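Ketosynthase (Streptomyces sp. MSC090213JE08, PDB 6KXD) probably catalyses the decarboxylative condensation of an acyl-ACP with malonyl-ACP, extending the chain in a highly reducing type II polyketide synthase that makes ishigamide. Local coordinates at residues 16-21 with 83-88; 56-61 with 79-84; 236-241 with 344-349. One frame throughout, in Å; residues are numbered along the deposited sequence.

Contact 1. Residues 16-21 with 83-88; sequences GVISSI and VAAARM
G16 and A85 meet backbone to backbone, and tightly: G16 CA lies 3.2 Å from A85 O, with a CA-H...O angle of 173°. No hydrogen bond crosses the contact; the nearly straight CA-H...O takes that place at G16. A CB on G16 would fall on A85 O and press on M88 CB, so its absence lets the strand approach the helix to 6.1 Å between the axes of 16-19 and 83-88. The M88 side chain crosses that of I18 at about a right angle. M88 CG is anti to the carbonyl carbon (chi1 -72°), which brings the sulfur up to the V17 backbone, M88 SD lying 3.3 Å from V17 O. V17 N is buried without a partner in the model. I18 CD1 reaches A84 CB at 3.8 Å, whereas I18 CG1 and A85 CB remain 4.3 Å apart. The fit then loosens: S19 bends away into an ST turn, S19 OG accepting from I21 N at 3.1 Å and also bonded to G22 O. No touching residue is solvent-exposed. Strand 10-19 pairs with strand 234-242 (G16 with I237, I18 with A235), V17 packs on Y28 of helix 24-34, and helix 147-156 backs helix 77-93 at V83, A86 and R87.

Contact 2. Residues 56-61 with 79-84; sequences CEVPDF and GQYAVA
F61 and Y81 form a T-shaped (edge-to-face) aromatic pair, with ring centroids 4.9 Å apart and planes at 84°. The Y81 edge points at the F61 face, its CE1 standing 3.6 Å above the F61 plane and displaced towards the rim. F61 has CG anti to its backbone nitrogen (chi1 176°), which sends the ring from the loop towards the helix. Apolar contacts complete the setting: F61 CE1 meets A84 CB at 3.8 Å in the plane of the phenyl ring, and V58 CB sits 4.0 Å from Y81 CZ, the two side chains arriving from opposite directions. Among the polar groups, Q80 OE1 approaches F61 CE2 to 3.4 Å at the ring edge, with amide and ring planes only 28° apart, so the carbonyl oxygen meets the C-H rim; Q80 NE2 is bound to L72 O. The buried Y81 hydroxyl is satisfied by E233 and R77; E233 OE2 serves both Y81 OH and V58 N, so a single carboxylate oxygen ties loop to helix. With I18 of strand 10-19 touching V58, F61 and Y81, the T-shaped pair packs the loop after strand 54-55 onto helix 77-93, in the N-terminal half of this thiolase-superfamily ketosynthase.

Contact 3. Residues 236-241 with 344-349; sequences GILVLE and LGAIAC
A strand of the central sheet, 234-242, lies here against a central helix, the buried 344-349 part of helix 341-355, and the two meet chiefly through L238, I347 and G236. Segments 236-241 and 344-349 run at 53° to each other, with axes 7.8 Å apart at closest approach. The L238 and I347 side chains pass flank to flank, running in opposed senses, with L238 CG 3.7 Å from I347 CG1. The L238 branches divide the work: CD1 stays on I347, while CD2 also reaches A346 CB at 4.0 Å. Cutting L238 back to an alanine removes both methyl branches, and is likely to open a gap between the strand and I347 CG1 and to leave A346 CB less well packed. The strand-on-helix arrangement is consistent with the layered alpha-beta-alpha-beta-alpha thiolase fold, in which central helices are sandwiched between two sheets: A346 and C349 touch strand 387-394, while I237 on the reverse face of the strand packs on A85 and A89 of helix 77-93. I347 has CG1 anti to its carbonyl carbon (chi1 -67°), and its extended end takes CD1 to 3.7 Å from G236 CA. A CB on G236 would crowd both I347 CD1 and L344 N. The strand therefore comes close to the helix at G236, where the CA atoms of G236 and L344 are 5.0 Å apart. L344 starts out pointing away from the strand, yet its CD2 returns to 4.0 Å from G236 CA.

In the fold
Contacts 1 and 3 are wholly buried core interfaces on neighbouring strands of one sheet. Contact 2, though still largely buried, is nearer the surface, its centre about 13 Å from the chain centre against about 11 and 8 Å, and includes the partly exposed F61 and Q80. Contacts 1 and 2 share helix 77-93 and A84, with I18 CG2 and V58 CG2 3.7 Å from each other. Contact 3 joins contact 1 through the sheet, G16 N lying 2.7 Å from I237 O in a probable hydrogen bond. The chemistry follows position: glycine-permitted helix-on-strand approach in 1 and 3, purely aliphatic side chains in 3, sulfur and backbone oxygen in 1, and in 2 aromatic and amide groups plus the Y81-E233 hydrogen bond.

Contact 1. Residues 16-21 with 83-88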
loop_
_atom_site.group_PDB
_atom_site.type_symbol
_atom_site.label_atom_id
_atom_site.label_comp_id
_atom_site.label_asym_id
_atom_site.label_seq_id
_atom_site.Cartn_x
_atom_site.Cartn_y
_atom_site.Cartn_z
ATOM N N GLY A 16 -18.378 2.821 -6.462
ATOM C CA GLY A 16 -17.965 2.909 -7.808
ATOM C C GLY A 16 -17.327 1.604 -8.217
ATOM O O GLY A 16 -16.475 1.111 -7.493
ATOM N N VAL A 17 -17.696 1.101 -9.397
ATOM C CA VAL A 17 -17.302 -0.241 -9.859
ATOM C C VAL A 17 -16.974 -0.212 -11.351
ATOM O O VAL A 17 -17.824 0.179 -12.168
ATOM C CB VAL A 17 -18.411 -1.284 -9.607
ATOM C CG1 VAL A 17 -17.969 -2.656 -10.123
ATOM C CG2 VAL A 17 -18.842 -1.355 -8.158
ATOM N N ILE A 18 -15.772 -0.691 -11.676
ATOM C CA ILE A 18 -15.282 -1.070 -12.963
ATOM C C ILE A 18 -14.880 -2.531 -12.846
ATOM O O ILE A 18 -13.890 -2.814 -12.210
ATOM C CB ILE A 18 -14.040 -0.274 -13.389
ATOM C CG1 ILE A 18 -14.271 1.238 -13.464
ATOM C CG2 ILE A 18 -13.513 -0.824 -14.695
ATOM C CD1 ILE A 18 -14.926 1.680 -14.739
ATOM N N SER A 19 -15.620 -3.445 -13.462
ATOM C CA SER A 19 -15.345 -4.862 -13.227
ATOM C C SER A 19 -15.618 -5.649 -14.501
ATOM O O SER A 19 -16.300 -5.163 -15.419
ATOM C CB SER A 19 -16.171 -5.391 -12.073
ATOM O OG SER A 19 -17.411 -5.910 -12.521
ATOM N N SER A 20 -15.122 -6.885 -14.473
ATOM C CA SER A 20 -15.235 -7.833 -15.548
ATOM C C SER A 20 -16.690 -8.293 -15.710
ATOM O O SER A 20 -16.960 -8.882 -16.728
ATOM C CB SER A 20 -14.288 -9.001 -15.339
ATOM O OG SER A 20 -14.655 -9.712 -14.174
ATOM N N ILE A 21 -17.577 -8.038 -14.726
ATOM C CA ILE A 21 -18.976 -8.451 -14.761
ATOM C C ILE A 21 -19.922 -7.248 -14.722
ATOM O O ILE A 21 -21.138 -7.417 -14.434
ATOM C CB ILE A 21 -19.326 -9.454 -13.642
ATOM C CG1 ILE A 21 -19.366 -8.826 -12.244
ATOM C CG2 ILE A 21 -18.381 -10.641 -13.720
ATOM C CD1 ILE A 21 -19.892 -9.733 -11.177
ATOM N N VAL A 83 -9.678 5.957 -11.039
ATOM C CA VAL A 83 -10.252 7.310 -11.195
ATOM C C VAL A 83 -11.717 7.164 -11.638
ATOM O O VAL A 83 -12.603 7.818 -11.072
ATOM C CB VAL A 83 -9.424 8.157 -12.183
ATOM C CG1 VAL A 83 -10.093 9.495 -12.466
ATOM C CG2 VAL A 83 -8.014 8.429 -11.696
ATOM N N ALA A 84 -11.976 6.298 -12.631
ATOM C CA ALA A 84 -13.352 6.063 -13.084
ATOM C C ALA A 84 -14.244 5.580 -11.930
ATOM O O ALA A 84 -15.312 6.118 -11.726
ATOM C CB ALA A 84 -13.344 5.131 -14.276
ATOM N N ALA A 85 -13.818 4.557 -11.155
ATOM C CA ALA A 85 -14.591 4.081 -10.082
ATOM C C ALA A 85 -14.781 5.168 -9.019
ATOM O O ALA A 85 -15.834 5.210 -8.362
ATOM C CB ALA A 85 -13.958 2.841 -9.479
ATOM N N ALA A 86 -13.754 5.987 -8.788
ATOM C CA ALA A 86 -13.853 7.041 -7.821
ATOM C C ALA A 86 -14.944 8.033 -8.253
ATOM O O ALA A 86 -15.767 8.404 -7.423
ATOM C CB ALA A 86 -12.538 7.744 -7.669
ATOM N N ARG A 87 -14.893 8.448 -9.520
ATOM C CA ARG A 87 -15.932 9.340 -10.118
ATOM C C ARG A 87 -17.295 8.713 -9.829
ATOM O O ARG A 87 -18.122 9.302 -9.188
ATOM C CB ARG A 87 -15.622 9.583 -11.597
ATOM C CG ARG A 87 -16.733 10.270 -12.384
ATOM C CD ARG A 87 -16.840 11.731 -12.037
ATOM N NE ARG A 87 -15.690 12.501 -12.510
ATOM C CZ ARG A 87 -15.439 13.735 -12.098
ATOM N NH1 ARG A 87 -16.291 14.330 -11.279
ATOM N NH2 ARG A 87 -14.327 14.349 -12.448
ATOM N N MET A 88 -17.483 7.470 -10.272
ATOM C CA MET A 88 -18.732 6.775 -10.083
ATOM C C MET A 88 -19.147 6.770 -8.619
ATOM O O MET A 88 -20.298 6.919 -8.302
ATOM C CB MET A 88 -18.633 5.321 -10.536
ATOM C CG MET A 88 -18.561 5.187 -11.998
ATOM S SD MET A 88 -18.541 3.421 -12.393
ATOM C CE MET A 88 -17.149 3.472 -13.502
#

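Contact 2. Residues 56-61 with 79-84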
loop_
_atom_site.group_PDB
_atom_site.type_symbol
_atom_site.label_atom_id
_atom_site.label_comp_id
_atom_site.label_asym_id
_atom_site.label_seq_id
_atom_site.Cartn_x
_atom_site.Cartn_y
_atom_site.Cartn_z
ATOM N N CYS A 56 -9.985 -12.268 -16.798
ATOM C CA CYS A 56 -11.229 -11.616 -16.555
ATOM C C CYS A 56 -11.028 -10.117 -16.722
ATOM O O CYS A 56 -11.053 -9.368 -15.729
ATOM C CB CYS A 56 -11.790 -11.915 -15.174
ATOM S SG CYS A 56 -12.278 -13.652 -14.985
ATOM N N GLU A 57 -10.823 -9.710 -17.972
ATOM C CA GLU A 57 -10.622 -8.323 -18.297
ATOM C C GLU A 57 -11.932 -7.561 -18.193
ATOM O O GLU A 57 -13.046 -8.126 -18.242
ATOM C CB GLU A 57 -10.078 -8.137 -19.703
ATOM C CG GLU A 57 -8.612 -8.402 -19.821
ATOM C CD GLU A 57 -8.112 -8.242 -21.237
ATOM O OE1 GLU A 57 -8.920 -7.802 -22.088
ATOM O OE2 GLU A 57 -6.928 -8.527 -21.488
ATOM N N VAL A 58 -11.783 -6.241 -18.017
ATOM C CA VAL A 58 -12.862 -5.331 -18.201
ATOM C C VAL A 58 -12.988 -5.170 -19.714
ATOM O O VAL A 58 -12.030 -4.818 -20.410
ATOM C CB VAL A 58 -12.655 -3.985 -17.481
ATOM C CG1 VAL A 58 -13.666 -2.938 -17.926
ATOM C CG2 VAL A 58 -12.736 -4.158 -15.972
ATOM N N PRO A 59 -14.157 -5.507 -20.277
ATOM C CA PRO A 59 -14.270 -5.661 -21.732
ATOM C C PRO A 59 -14.244 -4.348 -22.539
ATOM O O PRO A 59 -13.506 -4.263 -23.543
ATOM C CB PRO A 59 -15.614 -6.408 -21.843
ATOM C CG PRO A 59 -16.417 -5.916 -20.693
ATOM C CD PRO A 59 -15.412 -5.785 -19.564
ATOM N N ASP A 60 -15.007 -3.343 -22.089
ATOM C CA ASP A 60 -15.342 -2.213 -22.945
ATOM C C ASP A 60 -15.257 -0.902 -22.155
ATOM O O ASP A 60 -16.188 -0.096 -22.154
ATOM C CB ASP A 60 -16.717 -2.410 -23.596
ATOM C CG ASP A 60 -16.705 -3.333 -24.810
ATOM O OD1 ASP A 60 -15.742 -3.253 -25.612
ATOM O OD2 ASP A 60 -17.655 -4.133 -24.945
ATOM N N PHE A 61 -14.082 -0.667 -21.570
ATOM C CA PHE A 61 -13.824 0.479 -20.745
ATOM C C PHE A 61 -13.721 1.755 -21.593
ATOM O O PHE A 61 -12.904 1.843 -22.492
ATOM C CB PHE A 61 -12.510 0.267 -19.990
ATOM C CG PHE A 61 -12.088 1.439 -19.153
ATOM C CD1 PHE A 61 -12.925 1.927 -18.165
ATOM C CD2 PHE A 61 -10.825 1.989 -19.304
ATOM C CE1 PHE A 61 -12.531 2.996 -17.374
ATOM C CE2 PHE A 61 -10.443 3.061 -18.516
ATOM C CZ PHE A 61 -11.290 3.542 -17.549
ATOM N N GLY A 79 -4.775 2.993 -12.964
ATOM C CA GLY A 79 -5.070 4.373 -12.532
ATOM C C GLY A 79 -6.357 4.856 -13.164
ATOM O O GLY A 79 -7.198 5.421 -12.521
ATOM N N GLN A 80 -6.543 4.542 -14.446
ATOM C CA GLN A 80 -7.777 4.920 -15.090
ATOM C C GLN A 80 -8.950 4.230 -14.411
ATOM O O GLN A 80 -9.944 4.855 -14.109
ATOM C CB GLN A 80 -7.734 4.680 -16.600
ATOM C CG GLN A 80 -6.657 5.490 -17.275
ATOM C CD GLN A 80 -6.552 5.129 -18.737
ATOM O OE1 GLN A 80 -7.452 4.515 -19.300
ATOM N NE2 GLN A 80 -5.489 5.573 -19.352
ATOM N N TYR A 81 -8.824 2.933 -14.106
ATOM C CA TYR A 81 -9.915 2.302 -13.457
ATOM C C TYR A 81 -10.213 2.934 -12.102
ATOM O O TYR A 81 -11.402 3.093 -11.709
ATOM C CB TYR A 81 -9.636 0.822 -13.236
ATOM C CG TYR A 81 -9.538 -0.036 -14.464
ATOM C CD1 TYR A 81 -10.102 0.337 -15.674
ATOM C CD2 TYR A 81 -8.952 -1.291 -14.397
ATOM C CE1 TYR A 81 -10.013 -0.482 -16.785
ATOM C CE2 TYR A 81 -8.883 -2.128 -15.499
ATOM C CZ TYR A 81 -9.441 -1.725 -16.698
ATOM O OH TYR A 81 -9.388 -2.487 -17.825
ATOM N N ALA A 82 -9.146 3.302 -11.380
ATOM C CA ALA A 82 -9.294 3.810 -10.047
ATOM C C ALA A 82 -10.101 5.119 -10.098
ATOM O O ALA A 82 -11.076 5.324 -9.343
ATOM C CB ALA A 82 -7.943 4.053 -9.457
ATOM N N VAL A 83 -9.678 5.957 -11.039
ATOM C CA VAL A 83 -10.252 7.310 -11.195
ATOM C C VAL A 83 -11.717 7.164 -11.638
ATOM O O VAL A 83 -12.603 7.818 -11.072
ATOM C CB VAL A 83 -9.424 8.157 -12.183
ATOM C CG1 VAL A 83 -10.093 9.495 -12.466
ATOM C CG2 VAL A 83 -8.014 8.429 -11.696
ATOM N N ALA A 84 -11.976 6.298 -12.631
ATOM C CA ALA A 84 -13.352 6.063 -13.084
ATOM C C ALA A 84 -14.244 5.580 -11.930
ATOM O O ALA A 84 -15.312 6.118 -11.726
ATOM C CB ALA A 84 -13.344 5.131 -14.276
#

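Contact 3. Residues 236-241 with 344-349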
loop_
_atom_site.group_PDB
_atom_site.type_symbol
_atom_site.label_atom_id
_atom_site.label_comp_id
_atom_site.label_asym_id
_atom_site.label_seq_id
_atom_site.Cartn_x
_atom_site.Cartn_y
_atom_site.Cartn_z
ATOM N N GLY A 236 -12.733 -1.020 -7.461
ATOM C CA GLY A 236 -13.823 -0.698 -6.642
ATOM C C GLY A 236 -13.445 0.421 -5.726
ATOM O O GLY A 236 -12.384 0.361 -5.097
ATOM N N ILE A 237 -14.290 1.444 -5.702
ATOM C CA ILE A 237 -14.115 2.559 -4.800
ATOM C C ILE A 237 -15.372 2.703 -3.979
ATOM O O ILE A 237 -16.495 2.754 -4.533
ATOM C CB ILE A 237 -13.736 3.849 -5.540
ATOM C CG1 ILE A 237 -12.442 3.680 -6.340
ATOM C CG2 ILE A 237 -13.618 4.994 -4.563
ATOM C CD1 ILE A 237 -11.189 3.554 -5.465
ATOM N N LEU A 238 -15.161 2.816 -2.669
ATOM C CA LEU A 238 -16.210 2.992 -1.725
ATOM C C LEU A 238 -16.082 4.381 -1.114
ATOM O O LEU A 238 -14.987 4.802 -0.740
ATOM C CB LEU A 238 -16.115 1.924 -0.638
ATOM C CG LEU A 238 -16.320 0.484 -1.107
ATOM C CD1 LEU A 238 -15.016 -0.097 -1.629
ATOM C CD2 LEU A 238 -16.860 -0.381 0.016
ATOM N N VAL A 239 -17.207 5.102 -1.038
ATOM C CA VAL A 239 -17.255 6.314 -0.236
ATOM C C VAL A 239 -17.650 5.933 1.189
ATOM O O VAL A 239 -18.776 5.415 1.416
ATOM C CB VAL A 239 -18.210 7.375 -0.828
ATOM C CG1 VAL A 239 -18.161 8.654 -0.003
ATOM C CG2 VAL A 239 -17.892 7.657 -2.287
ATOM N N LEU A 240 -16.734 6.196 2.133
ATOM C CA LEU A 240 -16.961 6.071 3.528
ATOM C C LEU A 240 -17.177 7.475 4.087
ATOM O O LEU A 240 -16.468 8.401 3.692
ATOM C CB LEU A 240 -15.757 5.454 4.243
ATOM C CG LEU A 240 -15.646 3.935 4.186
ATOM C CD1 LEU A 240 -15.359 3.471 2.775
ATOM C CD2 LEU A 240 -14.558 3.463 5.139
ATOM N N GLU A 241 -18.085 7.591 5.047
ATOM C CA GLU A 241 -18.439 8.880 5.636
ATOM C C GLU A 241 -18.837 8.683 7.082
ATOM O O GLU A 241 -19.398 7.646 7.416
ATOM C CB GLU A 241 -19.643 9.484 4.916
ATOM C CG GLU A 241 -19.294 10.279 3.684
ATOM C CD GLU A 241 -20.483 11.047 3.111
ATOM O OE1 GLU A 241 -21.062 10.562 2.113
ATOM O OE2 GLU A 241 -20.822 12.129 3.663
ATOM N N LEU A 344 -13.845 -4.862 -4.584
ATOM C CA LEU A 344 -15.009 -5.407 -5.349
ATOM C C LEU A 344 -15.794 -6.388 -4.478
ATOM O O LEU A 344 -16.998 -6.300 -4.427
ATOM C CB LEU A 344 -14.546 -6.024 -6.664
ATOM C CG LEU A 344 -14.088 -5.002 -7.703
ATOM C CD1 LEU A 344 -13.389 -5.653 -8.886
ATOM C CD2 LEU A 344 -15.246 -4.096 -8.137
ATOM N N GLY A 345 -15.112 -7.195 -3.662
ATOM C CA GLY A 345 -15.801 -8.021 -2.647
ATOM C C GLY A 345 -16.564 -7.208 -1.627
ATOM O O GLY A 345 -17.737 -7.527 -1.266
ATOM N N ALA A 346 -15.923 -6.160 -1.089
ATOM C CA ALA A 346 -16.577 -5.289 -0.150
ATOM C C ALA A 346 -17.870 -4.711 -0.744
ATOM O O ALA A 346 -18.866 -4.568 -0.029
ATOM C CB ALA A 346 -15.645 -4.167 0.281
ATOM N N ILE A 347 -17.806 -4.265 -2.001
ATOM C CA ILE A 347 -18.960 -3.639 -2.623
ATOM C C ILE A 347 -20.059 -4.705 -2.771
ATOM O O ILE A 347 -21.207 -4.458 -2.426
ATOM C CB ILE A 347 -18.602 -2.958 -3.946
ATOM C CG1 ILE A 347 -17.684 -1.769 -3.689
ATOM C CG2 ILE A 347 -19.869 -2.499 -4.683
ATOM C CD1 ILE A 347 -17.104 -1.171 -4.946
ATOM N N ALA A 348 -19.674 -5.892 -3.240
ATOM C CA ALA A 348 -20.580 -7.022 -3.365
ATOM C C ALA A 348 -21.275 -7.279 -2.022
ATOM O O ALA A 348 -22.505 -7.448 -1.970
ATOM C CB ALA A 348 -19.834 -8.213 -3.881
ATOM N N CYS A 349 -20.501 -7.212 -0.931
ATOM C CA CYS A 349 -20.999 -7.368 0.431
ATOM C C CYS A 349 -21.979 -6.272 0.820
ATOM O O CYS A 349 -22.986 -6.555 1.494
ATOM C CB CYS A 349 -19.871 -7.400 1.448
ATOM S SG CYS A 349 -18.969 -8.950 1.348
#